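Local coordinates for protein oligopeptide ABC transporter OppAIV (Borrelia burgdorferi B31, PDB 4GL8) that probably binds oligopeptides as the periplasmic solute-binding component of an ABC transporter for peptide uptake, at residues 304-315 with 347-358. Numbering follows the deposited sequence.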
ATOM      1  N   LYS A 304       7.149 -21.120 -18.753  1.00 21.46           N
ATOM      2  CA  LYS A 304       6.994 -20.728 -20.147  1.00 22.57           C
ATOM      3  C   LYS A 304       5.690 -20.019 -20.443  1.00 22.06           C
ATOM      4  O   LYS A 304       5.679 -19.073 -21.226  1.00 21.64           O
ATOM      5  CB  LYS A 304       7.092 -21.952 -21.079  1.00 24.17           C
ATOM      6  CG  LYS A 304       8.476 -22.579 -21.117  1.00 25.79           C
ATOM      7  CD  LYS A 304       8.670 -23.378 -22.381  1.00 27.61           C
ATOM      8  CE  LYS A 304      10.109 -23.854 -22.481  1.00 29.52           C
ATOM      9  NZ  LYS A 304      10.223 -25.130 -21.729  1.00 30.15           N
ATOM     10  N   VAL A 305       4.591 -20.492 -19.847  1.00 21.45           N
ATOM     11  CA  VAL A 305       3.312 -19.786 -19.976  1.00 20.98           C
ATOM     12  C   VAL A 305       3.423 -18.395 -19.319  1.00 20.58           C
ATOM     13  O   VAL A 305       3.099 -17.379 -19.924  1.00 20.52           O
ATOM     14  CB  VAL A 305       2.157 -20.599 -19.378  1.00 20.77           C
ATOM     15  CG1 VAL A 305       0.913 -19.743 -19.194  1.00 20.67           C
ATOM     16  CG2 VAL A 305       1.821 -21.779 -20.280  1.00 21.54           C
ATOM     17  N   ARG A 306       3.918 -18.357 -18.094  1.00 20.43           N
ATOM     18  CA  ARG A 306       4.075 -17.082 -17.381  1.00 20.29           C
ATOM     19  C   ARG A 306       4.943 -16.098 -18.180  1.00 20.81           C
ATOM     20  O   ARG A 306       4.620 -14.914 -18.301  1.00 20.79           O
ATOM     21  CB  ARG A 306       4.654 -17.312 -15.970  1.00 19.87           C
ATOM     22  CG  ARG A 306       3.769 -18.173 -15.100  1.00 19.84           C
ATOM     23  CD  ARG A 306       4.091 -18.095 -13.628  1.00 19.75           C
ATOM     24  NE  ARG A 306       5.466 -18.459 -13.351  1.00 20.03           N
ATOM     25  CZ  ARG A 306       5.890 -19.675 -13.011  1.00 20.35           C
ATOM     26  NH1 ARG A 306       7.173 -19.866 -12.767  1.00 20.39           N
ATOM     27  NH2 ARG A 306       5.063 -20.703 -12.945  1.00 20.50           N
ATOM     28  N   LYS A 307       6.008 -16.599 -18.773  1.00 21.51           N
ATOM     29  CA  LYS A 307       6.930 -15.763 -19.566  1.00 22.89           C
ATOM     30  C   LYS A 307       6.252 -15.217 -20.844  1.00 22.60           C
ATOM     31  O   LYS A 307       6.368 -14.037 -21.165  1.00 22.53           O
ATOM     32  CB  LYS A 307       8.129 -16.630 -19.936  1.00 25.09           C
ATOM     33  CG  LYS A 307       9.395 -15.903 -20.253  1.00 27.71           C
ATOM     34  CD  LYS A 307      10.623 -16.822 -20.147  1.00 29.76           C
ATOM     35  CE  LYS A 307      11.765 -16.139 -20.917  1.00 32.51           C
ATOM     36  NZ  LYS A 307      13.103 -16.810 -20.908  1.00 34.28           N
ATOM     37  N   ALA A 308       5.562 -16.104 -21.555  1.00 22.14           N
ATOM     38  CA  ALA A 308       4.733 -15.762 -22.722  1.00 22.43           C
ATOM     39  C   ALA A 308       3.746 -14.654 -22.425  1.00 21.53           C
ATOM     40  O   ALA A 308       3.657 -13.720 -23.174  1.00 21.58           O
ATOM     41  CB  ALA A 308       3.999 -16.981 -23.240  1.00 22.24           C
ATOM     42  N   LEU A 309       3.013 -14.765 -21.329  1.00 20.76           N
ATOM     43  CA  LEU A 309       2.064 -13.723 -20.960  1.00 20.48           C
ATOM     44  C   LEU A 309       2.806 -12.413 -20.728  1.00 21.14           C
ATOM     45  O   LEU A 309       2.357 -11.353 -21.146  1.00 22.22           O
ATOM     46  CB  LEU A 309       1.281 -14.106 -19.697  1.00 19.95           C
ATOM     47  CG  LEU A 309       0.462 -15.408 -19.741  1.00 20.01           C
ATOM     48  CD1 LEU A 309      -0.075 -15.741 -18.358  1.00 19.74           C
ATOM     49  CD2 LEU A 309      -0.660 -15.372 -20.773  1.00 20.46           C
ATOM     50  N   SER A 310       3.954 -12.470 -20.075  1.00 21.75           N
ATOM     51  CA  SER A 310       4.699 -11.257 -19.741  1.00 22.37           C
ATOM     52  C   SER A 310       5.288 -10.586 -20.986  1.00 23.74           C
ATOM     53  O   SER A 310       5.157  -9.397 -21.170  1.00 23.80           O
ATOM     54  CB  SER A 310       5.796 -11.553 -18.712  1.00 21.84           C
ATOM     55  OG  SER A 310       6.525 -10.373 -18.411  1.00 21.54           O
ATOM     56  N   PHE A 311       5.906 -11.371 -21.844  1.00 20.76           N
ATOM     57  CA  PHE A 311       6.495 -10.865 -23.090  1.00 22.85           C
ATOM     58  C   PHE A 311       5.461 -10.474 -24.161  1.00 23.05           C
ATOM     59  O   PHE A 311       5.785  -9.705 -25.057  1.00 23.10           O
ATOM     60  CB  PHE A 311       7.440 -11.896 -23.702  1.00 24.25           C
ATOM     61  CG  PHE A 311       8.816 -11.861 -23.149  1.00 26.30           C
ATOM     62  CD1 PHE A 311       9.212 -12.746 -22.169  1.00 27.49           C
ATOM     63  CD2 PHE A 311       9.738 -10.971 -23.627  1.00 29.16           C
ATOM     64  CE1 PHE A 311      10.493 -12.723 -21.657  1.00 28.64           C
ATOM     65  CE2 PHE A 311      11.028 -10.943 -23.115  1.00 30.44           C
ATOM     66  CZ  PHE A 311      11.403 -11.828 -22.134  1.00 29.37           C
ATOM     67  N   ALA A 312       4.242 -11.007 -24.077  1.00 22.56           N
ATOM     68  CA  ALA A 312       3.184 -10.678 -25.030  1.00 23.55           C
ATOM     69  C   ALA A 312       2.509  -9.314 -24.799  1.00 24.03           C
ATOM     70  O   ALA A 312       1.662  -8.910 -25.611  1.00 25.38           O
ATOM     71  CB  ALA A 312       2.134 -11.767 -25.018  1.00 23.79           C
ATOM     72  N   ILE A 313       2.852  -8.596 -23.722  1.00 23.19           N
ATOM     73  CA  ILE A 313       2.261  -7.264 -23.469  1.00 22.81           C
ATOM     74  C   ILE A 313       3.148  -6.116 -23.956  1.00 22.74           C
ATOM     75  O   ILE A 313       4.288  -5.983 -23.534  1.00 21.91           O
ATOM     76  CB  ILE A 313       2.072  -6.984 -21.974  1.00 22.54           C
ATOM     77  CG1 ILE A 313       1.302  -8.116 -21.236  1.00 22.95           C
ATOM     78  CG2 ILE A 313       1.441  -5.615 -21.769  1.00 23.06           C
ATOM     79  CD1 ILE A 313      -0.107  -8.305 -21.691  1.00 23.41           C
ATOM     80  N   ASP A 314       2.603  -5.232 -24.783  1.00 23.66           N
ATOM     81  CA  ASP A 314       3.347  -4.045 -25.220  1.00 24.71           C
ATOM     82  C   ASP A 314       3.247  -2.949 -24.135  1.00 23.90           C
ATOM     83  O   ASP A 314       2.295  -2.163 -24.138  1.00 24.37           O
ATOM     84  CB  ASP A 314       2.775  -3.555 -26.558  1.00 26.37           C
ATOM     85  CG  ASP A 314       3.497  -2.333 -27.102  1.00 28.09           C
ATOM     86  OD1 ASP A 314       4.509  -1.878 -26.514  1.00 28.56           O
ATOM     87  OD2 ASP A 314       3.032  -1.830 -28.136  1.00 29.58           O
ATOM     88  N   ARG A 315       4.238  -2.903 -23.238  1.00 22.73           N
ATOM     89  CA  ARG A 315       4.233  -2.027 -22.064  1.00 21.64           C
ATOM     90  C   ARG A 315       4.272  -0.554 -22.383  1.00 22.63           C
ATOM     91  O   ARG A 315       3.613   0.226 -21.709  1.00 22.05           O
ATOM     92  CB  ARG A 315       5.430  -2.342 -21.143  1.00 20.99           C
ATOM     93  CG  ARG A 315       5.250  -3.638 -20.367  1.00 19.94           C
ATOM     94  CD  ARG A 315       6.544  -4.171 -19.774  1.00 19.60           C
ATOM     95  NE  ARG A 315       6.292  -5.409 -19.028  1.00 18.76           N
ATOM     96  CZ  ARG A 315       6.131  -6.606 -19.579  1.00 18.27           C
ATOM     97  NH1 ARG A 315       6.217  -6.764 -20.892  1.00 18.95           N
ATOM     98  NH2 ARG A 315       5.894  -7.646 -18.807  1.00 17.34           N
ATOM     99  N   SER A 347      13.920  -6.550 -22.193  1.00 30.72           N
ATOM    100  CA  SER A 347      12.961  -6.214 -23.246  1.00 30.54           C
ATOM    101  C   SER A 347      11.561  -5.897 -22.656  1.00 27.45           C
ATOM    102  O   SER A 347      11.032  -6.627 -21.844  1.00 25.43           O
ATOM    103  CB  SER A 347      12.893  -7.335 -24.287  1.00 30.68           C
ATOM    104  OG  SER A 347      11.721  -7.187 -25.084  1.00 31.98           O
ATOM    105  N   LEU A 348      10.976  -4.791 -23.086  1.00 27.29           N
ATOM    106  CA  LEU A 348       9.658  -4.391 -22.601  1.00 26.25           C
ATOM    107  C   LEU A 348       8.527  -5.128 -23.298  1.00 25.19           C
ATOM    108  O   LEU A 348       7.390  -5.051 -22.852  1.00 24.49           O
ATOM    109  CB  LEU A 348       9.459  -2.888 -22.756  1.00 27.91           C
ATOM    110  CG  LEU A 348      10.314  -2.002 -21.840  1.00 28.83           C
ATOM    111  CD1 LEU A 348       9.963  -0.530 -22.049  1.00 29.89           C
ATOM    112  CD2 LEU A 348      10.089  -2.386 -20.395  1.00 28.45           C
ATOM    113  N   PHE A 349       8.838  -5.844 -24.373  1.00 24.93           N
ATOM    114  CA  PHE A 349       7.822  -6.404 -25.239  1.00 24.91           C
ATOM    115  C   PHE A 349       8.476  -7.272 -26.298  1.00 25.77           C
ATOM    116  O   PHE A 349       9.381  -6.788 -26.983  1.00 27.43           O
ATOM    117  CB  PHE A 349       7.054  -5.241 -25.907  1.00 25.54           C
ATOM    118  CG  PHE A 349       6.085  -5.659 -26.979  1.00 25.54           C
ATOM    119  CD1 PHE A 349       6.060  -4.992 -28.204  1.00 27.23           C
ATOM    120  CD2 PHE A 349       5.212  -6.683 -26.769  1.00 24.21           C
ATOM    121  CE1 PHE A 349       5.160  -5.364 -29.195  1.00 28.35           C
ATOM    122  CE2 PHE A 349       4.303  -7.068 -27.732  1.00 25.21           C
ATOM    123  CZ  PHE A 349       4.272  -6.420 -28.960  1.00 27.36           C
ATOM    124  N   ASP A 350       8.037  -8.525 -26.453  1.00 25.44           N
ATOM    125  CA  ASP A 350       8.526  -9.385 -27.576  1.00 27.96           C
ATOM    126  C   ASP A 350       7.537 -10.451 -27.944  1.00 27.80           C
ATOM    127  O   ASP A 350       7.539 -11.545 -27.366  1.00 26.96           O
ATOM    128  CB  ASP A 350       9.876 -10.037 -27.253  1.00 28.86           C
ATOM    129  CG  ASP A 350      10.532 -10.673 -28.463  1.00 31.21           C
ATOM    130  OD1 ASP A 350       9.864 -10.965 -29.494  1.00 31.73           O
ATOM    131  OD2 ASP A 350      11.763 -10.872 -28.374  1.00 33.48           O
ATOM    132  N   ALA A 351       6.708 -10.124 -28.926  1.00 28.38           N
ATOM    133  CA  ALA A 351       5.619 -10.989 -29.324  1.00 28.78           C
ATOM    134  C   ALA A 351       6.094 -12.308 -29.935  1.00 29.64           C
ATOM    135  O   ALA A 351       5.467 -13.345 -29.704  1.00 28.88           O
ATOM    136  CB  ALA A 351       4.670 -10.261 -30.280  1.00 29.02           C
ATOM    137  N   GLU A 352       7.182 -12.274 -30.701  1.00 31.66           N
ATOM    138  CA  GLU A 352       7.692 -13.484 -31.344  1.00 33.66           C
ATOM    139  C   GLU A 352       8.216 -14.476 -30.311  1.00 32.88           C
ATOM    140  O   GLU A 352       7.903 -15.676 -30.375  1.00 31.89           O
ATOM    141  CB  GLU A 352       8.741 -13.158 -32.399  1.00 36.62           C
ATOM    142  CG  GLU A 352       8.155 -12.490 -33.648  1.00 39.22           C
ATOM    143  CD  GLU A 352       7.039 -13.318 -34.338  1.00 41.35           C
ATOM    144  OE1 GLU A 352       7.340 -14.404 -34.874  1.00 43.38           O
ATOM    145  OE2 GLU A 352       5.856 -12.880 -34.358  1.00 41.76           O
ATOM    146  N   MET A 353       8.967 -13.969 -29.339  1.00 28.98           N
ATOM    147  CA  MET A 353       9.462 -14.801 -28.286  1.00 30.19           C
ATOM    148  C   MET A 353       8.313 -15.321 -27.409  1.00 26.84           C
ATOM    149  O   MET A 353       8.335 -16.467 -27.019  1.00 25.24           O
ATOM    150  CB  MET A 353      10.515 -14.070 -27.468  1.00 35.04           C
ATOM    151  CG  MET A 353      10.940 -14.859 -26.245  1.00 38.90           C
ATOM    152  SD  MET A 353      12.541 -14.462 -25.530  1.00 48.51           S
ATOM    153  CE  MET A 353      12.901 -12.828 -26.206  1.00 47.85           C
ATOM    154  N   ALA A 354       7.291 -14.502 -27.157  1.00 25.66           N
ATOM    155  CA  ALA A 354       6.089 -14.942 -26.422  1.00 24.12           C
ATOM    156  C   ALA A 354       5.408 -16.152 -27.098  1.00 24.37           C
ATOM    157  O   ALA A 354       5.176 -17.204 -26.470  1.00 24.07           O
ATOM    158  CB  ALA A 354       5.116 -13.782 -26.256  1.00 23.36           C
ATOM    159  N   LYS A 355       5.175 -16.038 -28.394  1.00 24.71           N
ATOM    160  CA  LYS A 355       4.602 -17.132 -29.187  1.00 26.01           C
ATOM    161  C   LYS A 355       5.408 -18.414 -29.134  1.00 25.90           C
ATOM    162  O   LYS A 355       4.854 -19.507 -29.109  1.00 25.96           O
ATOM    163  CB  LYS A 355       4.494 -16.713 -30.652  1.00 27.35           C
ATOM    164  CG  LYS A 355       3.384 -15.699 -30.877  1.00 27.98           C
ATOM    165  CD  LYS A 355       3.562 -14.904 -32.154  1.00 29.86           C
ATOM    166  CE  LYS A 355       3.478 -15.798 -33.375  1.00 31.42           C
ATOM    167  NZ  LYS A 355       4.013 -15.108 -34.594  1.00 32.87           N
ATOM    168  N   LYS A 356       6.718 -18.262 -29.157  1.00 26.34           N
ATOM    169  CA  LYS A 356       7.623 -19.389 -29.194  1.00 27.33           C
ATOM    170  C   LYS A 356       7.540 -20.158 -27.868  1.00 25.77           C
ATOM    171  O   LYS A 356       7.414 -21.371 -27.852  1.00 25.14           O
ATOM    172  CB  LYS A 356       9.016 -18.862 -29.469  1.00 29.07           C
ATOM    173  CG  LYS A 356      10.146 -19.844 -29.245  1.00 33.02           C
ATOM    174  CD  LYS A 356      10.015 -21.069 -30.131  1.00 35.13           C
ATOM    175  CE  LYS A 356      11.208 -21.995 -29.941  1.00 37.55           C
ATOM    176  NZ  LYS A 356      10.884 -23.344 -30.504  1.00 38.66           N
ATOM    177  N   LEU A 357       7.595 -19.425 -26.754  1.00 25.18           N
ATOM    178  CA  LEU A 357       7.453 -20.014 -25.418  1.00 23.82           C
ATOM    179  C   LEU A 357       6.121 -20.690 -25.284  1.00 23.17           C
ATOM    180  O   LEU A 357       6.021 -21.773 -24.723  1.00 23.09           O
ATOM    181  CB  LEU A 357       7.559 -18.933 -24.351  1.00 23.28           C
ATOM    182  CG  LEU A 357       8.980 -18.395 -24.187  1.00 23.90           C
ATOM    183  CD1 LEU A 357       8.927 -16.904 -23.840  1.00 23.08           C
ATOM    184  CD2 LEU A 357       9.760 -19.245 -23.170  1.00 23.91           C
ATOM    185  N   LEU A 358       5.080 -20.049 -25.788  1.00 23.10           N
ATOM    186  CA  LEU A 358       3.747 -20.619 -25.637  1.00 23.48           C
ATOM    187  C   LEU A 358       3.643 -21.916 -26.471  1.00 24.07           C
ATOM    188  O   LEU A 358       3.093 -22.908 -25.985  1.00 23.41           O
ATOM    189  CB  LEU A 358       2.634 -19.613 -26.009  1.00 23.05           C
ATOM    190  CG  LEU A 358       1.224 -19.956 -25.500  1.00 23.04           C
ATOM    191  CD1 LEU A 358       1.110 -19.687 -24.011  1.00 23.12           C
ATOM    192  CD2 LEU A 358       0.171 -19.137 -26.221  1.00 23.28           C
TER
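Ala308 and Ala354 meet where two nearly antiparallel helices, 304-311 and 351-358, come within 8.0 Å axis to axis. Their small side chains let the backbones come close, the two CA atoms of Ala308 and Ala354 4.0 Å apart; Ala354 CB lies 3.4 Å from Ala308 O and also packs on Ala312 CB. Towards Lys304, Leu357 has its branch carbon anti to the carbonyl carbon (chi1 -72°), and its two methyls spread over the aliphatic chain of Lys307, CD1 lying 3.8 Å from Lys307 CG; CD2 also reaches Lys304 CG. Lys307 suits this partly exposed margin because its methylenes pack while the extended chain carries the ammonium onward. Phe311 packs near the start of the second helix. Met353 SD sits over one face of the Phe311 ring, 4.6 Å from its centroid, a Met-aromatic contact, while Asp350 CB approaches Phe311 CD2 obliquely.

Asp350 is the N-cap of helix 351-361, its OD1 accepting from Met353 N, and its own N-H bonds to Phe311 O at 2.9 Å, in the carbonyl plane on a lone pair, tying that carbonyl to the helix N-terminus. Both helices belong to a solute-binding protein of family 5, and helix 380-397 packs against Ala312 and Ala354 through Leu397.

Beyond the helices, Phe349 lays its ring under Asp314: Asp314 CB stands 3.7 Å from the centroid of the Phe349 ring, almost on its normal, a CH-pi contact, and the carboxylate runs only 12° from the ring plane. Asp314 also N-caps helix 315-323, its side chain capping a backbone N, and OD2 is hydrogen-bonded to Thr317 OG1. Arg315, extended to NE, sends NH1 to Leu348 O (2.9 Å), above that carbonyl's plane, while NH1 and NH2 together grip Ser310 O and NE bonds to Phe494 O.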